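Local coordinates for OLD nuclease (PDB 6P74), which degrades linear and supercoiled double-stranded DNA from 5' to 3' and nicks circular DNA, using divalent metal ions, and has DNA-stimulated ATPase activity, at residues R53-P58 with F101-E106; I313-N318 with E366-K371; V418-A421 with P425-V428. All coordinates share one frame; numbering follows the deposited sequence.

Interaction 1 of 3, residues R53-P58 with F101-E106; sequences RSFRIP and FHVDLE. With SO4 (sulfate ion), chain K.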
ATOM      1  N   ARG A  53       1.050  -2.634  15.095  1.00107.67           N
ATOM      2  CA  ARG A  53       1.820  -1.983  14.036  1.00111.31           C
ATOM      3  C   ARG A  53       1.586  -2.599  12.665  1.00111.27           C
ATOM      4  O   ARG A  53       2.103  -2.069  11.673  1.00116.08           O
ATOM      5  CB  ARG A  53       3.320  -2.047  14.334  1.00116.47           C
ATOM      6  CG  ARG A  53       3.822  -1.116  15.419  1.00122.67           C
ATOM      7  CD  ARG A  53       5.298  -1.380  15.714  1.00128.99           C
ATOM      8  NE  ARG A  53       5.582  -2.815  15.769  1.00128.00           N
ATOM      9  CZ  ARG A  53       6.390  -3.388  16.658  1.00128.31           C
ATOM     10  NH1 ARG A  53       6.997  -2.651  17.579  1.00130.81           N
ATOM     11  NH2 ARG A  53       6.581  -4.701  16.629  1.00124.91           N
ATOM     12  N   SER A  54       0.854  -3.709  12.581  1.00105.04           N
ATOM     13  CA  SER A  54       0.610  -4.337  11.291  1.00100.66           C
ATOM     14  C   SER A  54      -0.585  -3.737  10.564  1.00 98.87           C
ATOM     15  O   SER A  54      -0.680  -3.872   9.338  1.00 90.51           O
ATOM     16  CB  SER A  54       0.390  -5.842  11.473  1.00 98.68           C
ATOM     17  OG  SER A  54       1.498  -6.457  12.102  1.00106.86           O
ATOM     18  N   PHE A  55      -1.495  -3.088  11.283  1.00102.70           N
ATOM     19  CA  PHE A  55      -2.737  -2.594  10.715  1.00104.15           C
ATOM     20  C   PHE A  55      -2.691  -1.084  10.529  1.00108.42           C
ATOM     21  O   PHE A  55      -1.983  -0.370  11.243  1.00110.98           O
ATOM     22  CB  PHE A  55      -3.927  -2.959  11.610  1.00101.23           C
ATOM     23  CG  PHE A  55      -4.245  -4.426  11.633  1.00 98.93           C
ATOM     24  CD1 PHE A  55      -3.595  -5.280  12.514  1.00100.93           C
ATOM     25  CD2 PHE A  55      -5.209  -4.952  10.785  1.00 96.85           C
ATOM     26  CE1 PHE A  55      -3.899  -6.641  12.542  1.00 97.79           C
ATOM     27  CE2 PHE A  55      -5.518  -6.303  10.803  1.00 94.19           C
ATOM     28  CZ  PHE A  55      -4.863  -7.152  11.682  1.00 96.26           C
ATOM     29  N   ARG A  56      -3.457  -0.607   9.553  1.00107.80           N
ATOM     30  CA  ARG A  56      -3.803   0.802   9.437  1.00114.53           C
ATOM     31  C   ARG A  56      -5.203   0.995  10.023  1.00107.33           C
ATOM     32  O   ARG A  56      -6.155   0.318   9.610  1.00 99.38           O
ATOM     33  CB  ARG A  56      -3.730   1.262   7.975  1.00120.62           C
ATOM     34  CG  ARG A  56      -2.400   0.943   7.280  1.00121.33           C
ATOM     35  CD  ARG A  56      -2.302   1.556   5.879  1.00130.36           C
ATOM     36  NE  ARG A  56      -1.330   2.656   5.827  1.00138.92           N
ATOM     37  CZ  ARG A  56      -0.957   3.293   4.713  1.00141.59           C
ATOM     38  NH1 ARG A  56      -1.468   2.944   3.535  1.00140.38           N
ATOM     39  NH2 ARG A  56      -0.064   4.280   4.777  1.00143.11           N
ATOM     40  N   ILE A  57      -5.320   1.881  11.003  1.00108.09           N
ATOM     41  CA  ILE A  57      -6.586   2.184  11.666  1.00105.48           C
ATOM     42  C   ILE A  57      -6.957   3.621  11.320  1.00107.53           C
ATOM     43  O   ILE A  57      -6.243   4.549  11.725  1.00100.90           O
ATOM     44  CB  ILE A  57      -6.504   1.998  13.189  1.00105.78           C
ATOM     45  CG1 ILE A  57      -6.217   0.543  13.543  1.00105.89           C
ATOM     46  CG2 ILE A  57      -7.791   2.449  13.855  1.00101.97           C
ATOM     47  CD1 ILE A  57      -4.779   0.150  13.347  1.00109.67           C
ATOM     48  N   PRO A  58      -8.082   3.862  10.621  1.00111.13           N
ATOM     49  CA  PRO A  58      -9.108   2.860  10.310  1.00104.88           C
ATOM     50  C   PRO A  58      -9.047   2.232   8.914  1.00104.46           C
ATOM     51  O   PRO A  58      -9.913   1.406   8.605  1.00 99.36           O
ATOM     52  CB  PRO A  58     -10.403   3.663  10.456  1.00104.06           C
ATOM     53  CG  PRO A  58      -9.990   5.137  10.190  1.00110.38           C
ATOM     54  CD  PRO A  58      -8.483   5.205  10.163  1.00110.44           C
ATOM     55  N   PHE A 101      -7.204   0.116  20.377  1.00126.05           N
ATOM     56  CA  PHE A 101      -7.316  -1.117  19.622  1.00113.46           C
ATOM     57  C   PHE A 101      -6.168  -2.042  20.001  1.00108.49           C
ATOM     58  O   PHE A 101      -5.167  -1.621  20.590  1.00103.93           O
ATOM     59  CB  PHE A 101      -7.305  -0.823  18.117  1.00109.75           C
ATOM     60  CG  PHE A 101      -8.364   0.164  17.691  1.00117.47           C
ATOM     61  CD1 PHE A 101      -8.220   1.518  17.961  1.00121.76           C
ATOM     62  CD2 PHE A 101      -9.507  -0.264  17.037  1.00116.79           C
ATOM     63  CE1 PHE A 101      -9.193   2.423  17.584  1.00125.31           C
ATOM     64  CE2 PHE A 101     -10.481   0.639  16.657  1.00120.66           C
ATOM     65  CZ  PHE A 101     -10.323   1.984  16.932  1.00125.13           C
ATOM     66  N   HIS A 102      -6.326  -3.318  19.663  1.00101.85           N
ATOM     67  CA  HIS A 102      -5.330  -4.324  20.004  1.00105.29           C
ATOM     68  C   HIS A 102      -5.534  -5.502  19.074  1.00 96.14           C
ATOM     69  O   HIS A 102      -6.603  -5.670  18.479  1.00 96.56           O
ATOM     70  CB  HIS A 102      -5.444  -4.773  21.466  1.00120.68           C
ATOM     71  CG  HIS A 102      -6.785  -5.343  21.813  1.00128.37           C
ATOM     72  ND1 HIS A 102      -7.845  -4.561  22.225  1.00134.41           N
ATOM     73  CD2 HIS A 102      -7.242  -6.619  21.796  1.00126.90           C
ATOM     74  CE1 HIS A 102      -8.895  -5.331  22.449  1.00135.72           C
ATOM     75  NE2 HIS A 102      -8.556  -6.584  22.196  1.00131.08           N
ATOM     76  N   VAL A 103      -4.505  -6.321  18.955  1.00 88.91           N
ATOM     77  CA  VAL A 103      -4.589  -7.488  18.096  1.00 95.77           C
ATOM     78  C   VAL A 103      -4.179  -8.708  18.901  1.00 95.13           C
ATOM     79  O   VAL A 103      -3.298  -8.628  19.764  1.00 94.59           O
ATOM     80  CB  VAL A 103      -3.731  -7.333  16.819  1.00 98.77           C
ATOM     81  CG1 VAL A 103      -3.841  -5.914  16.277  1.00101.38           C
ATOM     82  CG2 VAL A 103      -2.294  -7.691  17.087  1.00103.47           C
ATOM     83  N   ASP A 104      -4.849  -9.824  18.641  1.00 94.70           N
ATOM     84  CA  ASP A 104      -4.522 -11.112  19.229  1.00 95.34           C
ATOM     85  C   ASP A 104      -4.211 -12.096  18.109  1.00 90.83           C
ATOM     86  O   ASP A 104      -4.854 -12.075  17.055  1.00 94.86           O
ATOM     87  CB  ASP A 104      -5.678 -11.639  20.087  1.00 98.94           C
ATOM     88  CG  ASP A 104      -6.193 -10.607  21.070  1.00113.33           C
ATOM     89  OD1 ASP A 104      -5.402 -10.139  21.920  1.00116.56           O
ATOM     90  OD2 ASP A 104      -7.396 -10.262  20.989  1.00120.60           O
ATOM     91  N   LEU A 105      -3.216 -12.943  18.332  1.00 90.29           N
ATOM     92  CA  LEU A 105      -2.906 -14.052  17.438  1.00 90.57           C
ATOM     93  C   LEU A 105      -3.236 -15.324  18.206  1.00 89.74           C
ATOM     94  O   LEU A 105      -2.497 -15.715  19.108  1.00 94.44           O
ATOM     95  CB  LEU A 105      -1.447 -14.014  16.996  1.00 86.42           C
ATOM     96  CG  LEU A 105      -1.023 -15.038  15.940  1.00 81.35           C
ATOM     97  CD1 LEU A 105      -1.838 -14.886  14.666  1.00 73.58           C
ATOM     98  CD2 LEU A 105       0.473 -14.926  15.658  1.00 82.02           C
ATOM     99  N   GLU A 106      -4.348 -15.954  17.879  1.00 87.15           N
ATOM    100  CA  GLU A 106      -4.655 -17.055  18.767  1.00 91.02           C
ATOM    101  C   GLU A 106      -4.457 -18.393  18.073  1.00 89.80           C
ATOM    102  O   GLU A 106      -4.804 -18.543  16.891  1.00 81.95           O
ATOM    103  CB  GLU A 106      -6.094 -16.989  19.279  1.00 93.89           C
ATOM    104  CG  GLU A 106      -6.476 -15.713  19.970  1.00 96.96           C
ATOM    105  CD  GLU A 106      -7.974 -15.632  20.171  1.00103.55           C
ATOM    106  OE1 GLU A 106      -8.430 -15.872  21.313  1.00103.69           O
ATOM    107  OE2 GLU A 106      -8.693 -15.362  19.174  1.00106.95           O
TER
HETATM  108  S   SO4 K 610       0.191 -10.772  19.763  1.00193.03           S
HETATM  109  O1  SO4 K 610      -1.119 -11.412  19.653  1.00193.44           O
HETATM  110  O2  SO4 K 610       1.257 -11.758  19.619  1.00190.73           O
HETATM  111  O3  SO4 K 610       0.347  -9.753  18.725  1.00192.38           O
HETATM  112  O4  SO4 K 610       0.291 -10.142  21.077  1.00193.94           O
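Phe55 and Ile57 meet Val103 and Phe101 in an apolar side-chain contact that lays a loop against a strand of the antiparallel sheet in the N-terminal part of the ATPase domain, a P-loop NTPase fold of the ABC type. The loop, 53-58, follows helix 34-45; the strand, 101-106, belongs to 100-109, which pairs antiparallel with 85-97. No hydrogen bond joins the two segments, and the backbones stay well apart, CA of Ile57 and CA of Phe101 being 8.6 Å from each other, so side chains alone bridge the gap. Alternate residues of each segment do the work: Phe55 and Ile57 turn their CB atoms to the strand, Phe101 and Val103 theirs to the loop.

In Phe55, CG lies opposite the carbonyl carbon (chi1 -69°), which sends the ring out to the strand. The buried ring also packs on Leu92 and Cys94 of strand 85-97 and on Leu43 of helix 34-45, a place suited to a large flat hydrocarbon that can fill the angle between helix and sheet. CE1 of Phe55 lies 3.8 Å from CG1 of Val103, an oblique approach; the beta-branching of Val103 keeps this methyl for the ring and sends CG2 to the sulfate. That ion, probably from the crystallisation liquor, is hydrogen-bonded to the indole NH of Trp49 as well as to Leu105, whose N lies 2.9 Å from sulfate O1 in a rather bent bond (132°). Arg56 and Pro58 also pack against Thr35 and Asn30 of the second subunit.

Ile57 offers its branch methyl to the Phe101 ring in a CH-pi contact: CG2 of Ile57 sits over one face, 4.0 Å from the centroid of the Phe101 ring and 13° off its normal.

Interaction 2 of 3, residues I313-N318 with E366-K371; sequences IFADVN and EVLFAK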
ATOM      1  N   ILE A 313      -2.434 -18.054 -18.955  1.00 65.03           N
ATOM      2  CA  ILE A 313      -1.457 -19.129 -18.952  1.00 73.53           C
ATOM      3  C   ILE A 313      -1.337 -19.731 -17.560  1.00 74.59           C
ATOM      4  O   ILE A 313      -1.152 -20.943 -17.424  1.00 79.28           O
ATOM      5  CB  ILE A 313      -0.120 -18.610 -19.503  1.00 81.95           C
ATOM      6  CG1 ILE A 313      -0.259 -18.349 -21.015  1.00 81.14           C
ATOM      7  CG2 ILE A 313       1.002 -19.582 -19.217  1.00 76.88           C
ATOM      8  CD1 ILE A 313       0.605 -17.180 -21.505  1.00 78.58           C
ATOM      9  N   PHE A 314      -1.515 -18.920 -16.514  1.00 70.35           N
ATOM     10  CA  PHE A 314      -1.474 -19.380 -15.129  1.00 68.58           C
ATOM     11  C   PHE A 314      -2.839 -19.793 -14.579  1.00 69.77           C
ATOM     12  O   PHE A 314      -2.921 -20.282 -13.443  1.00 65.12           O
ATOM     13  CB  PHE A 314      -0.877 -18.288 -14.232  1.00 62.28           C
ATOM     14  CG  PHE A 314       0.591 -18.070 -14.437  1.00 63.48           C
ATOM     15  CD1 PHE A 314       1.049 -17.210 -15.431  1.00 68.23           C
ATOM     16  CD2 PHE A 314       1.520 -18.727 -13.638  1.00 61.68           C
ATOM     17  CE1 PHE A 314       2.408 -17.018 -15.627  1.00 63.08           C
ATOM     18  CE2 PHE A 314       2.884 -18.536 -13.819  1.00 59.06           C
ATOM     19  CZ  PHE A 314       3.330 -17.679 -14.813  1.00 61.66           C
ATOM     20  N   ALA A 315      -3.916 -19.609 -15.328  1.00 74.10           N
ATOM     21  CA  ALA A 315      -5.242 -19.973 -14.837  1.00 69.19           C
ATOM     22  C   ALA A 315      -5.801 -20.983 -15.833  1.00 73.23           C
ATOM     23  O   ALA A 315      -6.471 -20.612 -16.799  1.00 70.07           O
ATOM     24  CB  ALA A 315      -6.116 -18.758 -14.668  1.00 63.00           C
ATOM     25  N   ASP A 316      -5.505 -22.260 -15.586  1.00 80.54           N
ATOM     26  CA  ASP A 316      -5.789 -23.348 -16.516  1.00 82.69           C
ATOM     27  C   ASP A 316      -7.154 -23.949 -16.211  1.00 77.87           C
ATOM     28  O   ASP A 316      -7.380 -24.433 -15.095  1.00 78.32           O
ATOM     29  CB  ASP A 316      -4.710 -24.420 -16.406  1.00 82.92           C
ATOM     30  CG  ASP A 316      -4.628 -25.284 -17.631  1.00 97.72           C
ATOM     31  OD1 ASP A 316      -5.663 -25.885 -18.026  1.00100.03           O
ATOM     32  OD2 ASP A 316      -3.517 -25.342 -18.210  1.00107.12           O
ATOM     33  N   VAL A 317      -8.052 -23.957 -17.206  1.00 69.03           N
ATOM     34  CA  VAL A 317      -9.372 -24.529 -16.959  1.00 76.02           C
ATOM     35  C   VAL A 317      -9.282 -26.030 -16.691  1.00 84.62           C
ATOM     36  O   VAL A 317     -10.133 -26.589 -15.993  1.00 93.79           O
ATOM     37  CB  VAL A 317     -10.343 -24.229 -18.117  1.00 81.66           C
ATOM     38  CG1 VAL A 317      -9.838 -24.865 -19.324  1.00 80.16           C
ATOM     39  CG2 VAL A 317     -11.689 -24.804 -17.845  1.00 92.54           C
ATOM     40  N   ASN A 318      -8.275 -26.713 -17.229  1.00 82.90           N
ATOM     41  CA  ASN A 318      -8.172 -28.145 -16.978  1.00 84.79           C
ATOM     42  C   ASN A 318      -7.751 -28.427 -15.550  1.00 86.91           C
ATOM     43  O   ASN A 318      -7.927 -29.546 -15.066  1.00 93.17           O
ATOM     44  CB  ASN A 318      -7.199 -28.788 -17.967  1.00 94.03           C
ATOM     45  CG  ASN A 318      -7.533 -28.435 -19.413  1.00113.80           C
ATOM     46  OD1 ASN A 318      -8.369 -29.088 -20.058  1.00114.53           O
ATOM     47  ND2 ASN A 318      -6.901 -27.373 -19.922  1.00120.17           N
ATOM     48  N   GLU A 366      -9.401 -17.874 -21.288  1.00 68.85           N
ATOM     49  CA  GLU A 366     -10.014 -16.548 -21.310  1.00 69.00           C
ATOM     50  C   GLU A 366     -11.402 -16.536 -20.681  1.00 68.73           C
ATOM     51  O   GLU A 366     -11.855 -15.497 -20.180  1.00 75.27           O
ATOM     52  CB  GLU A 366     -10.115 -16.054 -22.758  1.00 75.76           C
ATOM     53  CG  GLU A 366      -8.778 -15.855 -23.449  1.00 78.43           C
ATOM     54  CD  GLU A 366      -8.005 -14.685 -22.887  1.00 92.01           C
ATOM     55  OE1 GLU A 366      -8.604 -13.860 -22.149  1.00 97.24           O
ATOM     56  OE2 GLU A 366      -6.794 -14.587 -23.189  1.00 98.11           O
ATOM     57  N   VAL A 367     -12.109 -17.666 -20.718  1.00 56.56           N
ATOM     58  CA  VAL A 367     -13.417 -17.711 -20.075  1.00 64.33           C
ATOM     59  C   VAL A 367     -13.336 -17.216 -18.648  1.00 68.57           C
ATOM     60  O   VAL A 367     -14.302 -16.659 -18.123  1.00 66.68           O
ATOM     61  CB  VAL A 367     -13.998 -19.135 -20.121  1.00 73.08           C
ATOM     62  CG1 VAL A 367     -15.481 -19.084 -19.963  1.00 71.67           C
ATOM     63  CG2 VAL A 367     -13.698 -19.771 -21.436  1.00 88.49           C
ATOM     64  N   LEU A 368     -12.200 -17.423 -17.983  1.00 72.37           N
ATOM     65  CA  LEU A 368     -12.095 -17.079 -16.574  1.00 64.56           C
ATOM     66  C   LEU A 368     -11.970 -15.584 -16.347  1.00 66.05           C
ATOM     67  O   LEU A 368     -12.102 -15.142 -15.207  1.00 74.40           O
ATOM     68  CB  LEU A 368     -10.904 -17.798 -15.937  1.00 64.29           C
ATOM     69  CG  LEU A 368     -10.911 -19.311 -16.116  1.00 64.10           C
ATOM     70  CD1 LEU A 368      -9.534 -19.860 -15.754  1.00 61.73           C
ATOM     71  CD2 LEU A 368     -11.993 -19.943 -15.272  1.00 62.04           C
ATOM     72  N   PHE A 369     -11.734 -14.793 -17.389  1.00 62.03           N
ATOM     73  CA  PHE A 369     -11.496 -13.370 -17.213  1.00 65.61           C
ATOM     74  C   PHE A 369     -12.605 -12.505 -17.782  1.00 69.49           C
ATOM     75  O   PHE A 369     -12.479 -11.282 -17.780  1.00 77.36           O
ATOM     76  CB  PHE A 369     -10.143 -13.004 -17.826  1.00 68.96           C
ATOM     77  CG  PHE A 369      -9.033 -13.797 -17.240  1.00 74.89           C
ATOM     78  CD1 PHE A 369      -8.598 -13.539 -15.953  1.00 74.78           C
ATOM     79  CD2 PHE A 369      -8.487 -14.857 -17.922  1.00 75.38           C
ATOM     80  CE1 PHE A 369      -7.598 -14.282 -15.389  1.00 74.94           C
ATOM     81  CE2 PHE A 369      -7.488 -15.609 -17.357  1.00 72.22           C
ATOM     82  CZ  PHE A 369      -7.049 -15.329 -16.095  1.00 73.31           C
ATOM     83  N   ALA A 370     -13.695 -13.107 -18.232  1.00 69.79           N
ATOM     84  CA  ALA A 370     -14.707 -12.409 -19.004  1.00 74.86           C
ATOM     85  C   ALA A 370     -15.926 -12.114 -18.143  1.00 77.45           C
ATOM     86  O   ALA A 370     -16.193 -12.795 -17.146  1.00 75.41           O
ATOM     87  CB  ALA A 370     -15.120 -13.244 -20.222  1.00 71.53           C
ATOM     88  N   LYS A 371     -16.670 -11.082 -18.544  1.00 74.67           N
ATOM     89  CA  LYS A 371     -17.973 -10.847 -17.927  1.00 76.93           C
ATOM     90  C   LYS A 371     -18.971 -11.934 -18.316  1.00 76.44           C
ATOM     91  O   LYS A 371     -19.816 -12.318 -17.497  1.00 75.46           O
ATOM     92  CB  LYS A 371     -18.499  -9.463 -18.319  1.00 74.35           C
ATOM     93  CG  LYS A 371     -17.722  -8.318 -17.705  1.00 77.95           C
ATOM     94  CD  LYS A 371     -18.285  -6.963 -18.129  1.00 84.88           C
ATOM     95  CE  LYS A 371     -17.556  -5.787 -17.459  1.00 88.14           C
ATOM     96  NZ  LYS A 371     -18.097  -4.471 -17.950  1.00 92.65           N
TER
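OD1 of Asp316 is gripped twice by Asn318, while the neighbouring Ala315 makes the contact with Leu368 and Phe369. The amide ND2 of Asn318 comes in fairly straight (157°) at 2.7 Å to the syn lone pair of Asp316 OD1, and the backbone N of Asn318 takes the anti lone pair of Asp316 OD1 at 2.9 Å (144°). The second bond closes an Asx turn, for which a short carboxylate is well suited, and helps hold the turn at 316-318.

Ala315 points its methyl at the 3-10 turn 366-368, just ahead of the Toprim domain. CB of Ala315 touches CD1 of Leu368 and CZ of Phe369, each at 3.8 Å; so small a residue lets both larger chains close in. In Leu368, CG lies anti to the carbonyl carbon (chi1 -55°), carrying CD1 to Ala315. The Phe369 side chain lies about 7 Å from that of Lys34, an inferred ATP-binding residue, without touching it.

No hydrogen bond crosses between the segments, so this packing within the ATPase domain rests on apolar fit, while Asp316-Asn318 and the bond from Val317 N to OD1 of Asn365 hold the loop itself.

Interaction 3 of 3, residues V418-A421 with P425-V428; sequences VCKA and PFVV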
ATOM      1  N   VAL A 418     -17.232 -25.753 -15.423  1.00 61.82           N
ATOM      2  CA  VAL A 418     -16.413 -24.751 -14.753  1.00 63.37           C
ATOM      3  C   VAL A 418     -17.177 -23.437 -14.621  1.00 66.34           C
ATOM      4  O   VAL A 418     -17.251 -22.857 -13.532  1.00 64.88           O
ATOM      5  CB  VAL A 418     -15.081 -24.572 -15.504  1.00 64.85           C
ATOM      6  CG1 VAL A 418     -14.322 -23.390 -14.959  1.00 66.30           C
ATOM      7  CG2 VAL A 418     -14.257 -25.841 -15.382  1.00 70.06           C
ATOM      8  N   CYS A 419     -17.777 -22.954 -15.718  1.00 62.47           N
ATOM      9  CA  CYS A 419     -18.564 -21.722 -15.635  1.00 63.52           C
ATOM     10  C   CYS A 419     -19.694 -21.844 -14.616  1.00 62.41           C
ATOM     11  O   CYS A 419     -19.946 -20.916 -13.835  1.00 57.43           O
ATOM     12  CB  CYS A 419     -19.152 -21.355 -17.001  1.00 58.48           C
ATOM     13  SG  CYS A 419     -17.951 -20.844 -18.203  1.00 64.33           S
ATOM     14  N   LYS A 420     -20.407 -22.967 -14.624  1.00 61.41           N
ATOM     15  CA  LYS A 420     -21.451 -23.157 -13.630  1.00 65.74           C
ATOM     16  C   LYS A 420     -20.867 -23.098 -12.219  1.00 77.80           C
ATOM     17  O   LYS A 420     -21.353 -22.345 -11.365  1.00 80.29           O
ATOM     18  CB  LYS A 420     -22.189 -24.475 -13.880  1.00 70.04           C
ATOM     19  CG  LYS A 420     -23.661 -24.256 -14.243  1.00 81.40           C
ATOM     20  CD  LYS A 420     -24.438 -25.533 -14.484  1.00 89.74           C
ATOM     21  CE  LYS A 420     -23.972 -26.706 -13.626  1.00 87.58           C
ATOM     22  NZ  LYS A 420     -24.691 -27.988 -13.961  1.00 78.83           N
ATOM     23  N   ALA A 421     -19.781 -23.839 -11.972  1.00 75.90           N
ATOM     24  CA  ALA A 421     -19.173 -23.833 -10.638  1.00 69.05           C
ATOM     25  C   ALA A 421     -18.614 -22.462 -10.259  1.00 70.05           C
ATOM     26  O   ALA A 421     -18.481 -22.149  -9.069  1.00 75.85           O
ATOM     27  CB  ALA A 421     -18.060 -24.889 -10.554  1.00 61.87           C
ATOM     28  N   PRO A 425     -21.531 -16.148 -16.254  1.00 69.20           N
ATOM     29  CA  PRO A 425     -22.663 -16.274 -17.178  1.00 67.79           C
ATOM     30  C   PRO A 425     -22.175 -16.740 -18.535  1.00 68.33           C
ATOM     31  O   PRO A 425     -21.089 -16.360 -18.983  1.00 65.58           O
ATOM     32  CB  PRO A 425     -23.239 -14.851 -17.248  1.00 62.96           C
ATOM     33  CG  PRO A 425     -22.631 -14.131 -16.108  1.00 70.08           C
ATOM     34  CD  PRO A 425     -21.294 -14.751 -15.877  1.00 70.01           C
ATOM     35  N   PHE A 426     -22.983 -17.566 -19.197  1.00 61.21           N
ATOM     36  CA  PHE A 426     -22.558 -18.128 -20.470  1.00 60.05           C
ATOM     37  C   PHE A 426     -23.777 -18.473 -21.319  1.00 63.24           C
ATOM     38  O   PHE A 426     -24.882 -18.655 -20.809  1.00 59.45           O
ATOM     39  CB  PHE A 426     -21.685 -19.373 -20.268  1.00 53.74           C
ATOM     40  CG  PHE A 426     -22.422 -20.519 -19.633  1.00 59.32           C
ATOM     41  CD1 PHE A 426     -22.514 -20.617 -18.260  1.00 54.32           C
ATOM     42  CD2 PHE A 426     -23.065 -21.467 -20.417  1.00 60.68           C
ATOM     43  CE1 PHE A 426     -23.223 -21.655 -17.670  1.00 61.05           C
ATOM     44  CE2 PHE A 426     -23.763 -22.506 -19.847  1.00 57.62           C
ATOM     45  CZ  PHE A 426     -23.839 -22.605 -18.461  1.00 64.31           C
ATOM     46  N   VAL A 427     -23.555 -18.558 -22.630  1.00 63.97           N
ATOM     47  CA  VAL A 427     -24.505 -19.155 -23.564  1.00 60.13           C
ATOM     48  C   VAL A 427     -23.767 -20.242 -24.358  1.00 55.88           C
ATOM     49  O   VAL A 427     -22.590 -20.089 -24.708  1.00 57.13           O
ATOM     50  CB  VAL A 427     -25.125 -18.076 -24.482  1.00 60.70           C
ATOM     51  CG1 VAL A 427     -25.993 -18.697 -25.577  1.00 58.61           C
ATOM     52  CG2 VAL A 427     -25.937 -17.059 -23.662  1.00 56.96           C
ATOM     53  N   VAL A 428     -24.445 -21.354 -24.610  1.00 56.52           N
ATOM     54  CA  VAL A 428     -23.934 -22.420 -25.463  1.00 56.71           C
ATOM     55  C   VAL A 428     -24.662 -22.385 -26.814  1.00 59.22           C
ATOM     56  O   VAL A 428     -25.900 -22.304 -26.864  1.00 54.05           O
ATOM     57  CB  VAL A 428     -24.119 -23.799 -24.810  1.00 57.88           C
ATOM     58  CG1 VAL A 428     -23.508 -24.850 -25.695  1.00 54.59           C
ATOM     59  CG2 VAL A 428     -23.513 -23.844 -23.407  1.00 57.97           C
TER
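Helix 409-422 leads through a short turn into strand 426-431, and CA of Cys419 comes within 7.0 Å of CA of Pro425, the nearest pair of CA atoms across the two segments. This is the helix-to-strand half of a beta-alpha-beta unit in the Toprim domain: strand 401-405 precedes the helix, and both strands belong to the parallel four-stranded sheet, with 372-376 lying between them.

The contact centres on the ring of Phe426, which rises from the start of the strand to the last turns of the helix. Its CG stands between the backbone N and the carbonyl carbon (chi1 65°), which turns the ring off the strand toward Cys419. On this strand Phe426 and Val428 face the helix, where they meet Val416, whereas Val427 packs on helix 513-523; a large aromatic suits the first position because its ring is long enough to reach the helix from the strand. Leu375 and Arg471 also touch the ring.

From the helix, CB of Cys419 comes obliquely to CD1 of Phe426, at 3.7 Å. The thiol makes a sulfur-aromatic contact, also oblique, with SG of Cys419 5.3 Å from the centroid of the Phe426 ring and 42° off the normal. A small, polarisable side chain serves well here, since helix and sheet can stay close.

Lys420 is at the border with solvent, and its two parts behave differently. Its NZ leads away to a hydrogen bond with the carbonyl O of Cys466, while the aliphatic stem skirts the aromatic edge, CG of Lys420 lying near the plane of the Phe426 ring, 4.3 Å from CE1 of Phe426.

How the interactions relate
Along the chain the three contacts follow in series; none nests within or crosses another. Interaction 1 closes a loop of 42 intervening residues, many of them in strands, and ties the segment after helix 34-45 to the antiparallel sheet of the ATPase domain. Interaction 2 closes a second loop of 47 residues, joining two parts of the ATPase domain's C-terminal region just ahead of the Toprim domain. Interaction 3 spans a mere three residues within the Toprim fold. Interactions 2 and 3 touch, their centres 12 Å apart: Val317 packs on Val418 and Val367 on Cys419, so helix 409-422 serves both. Interaction 1 stands apart, its centre 36 Å from that of interaction 2.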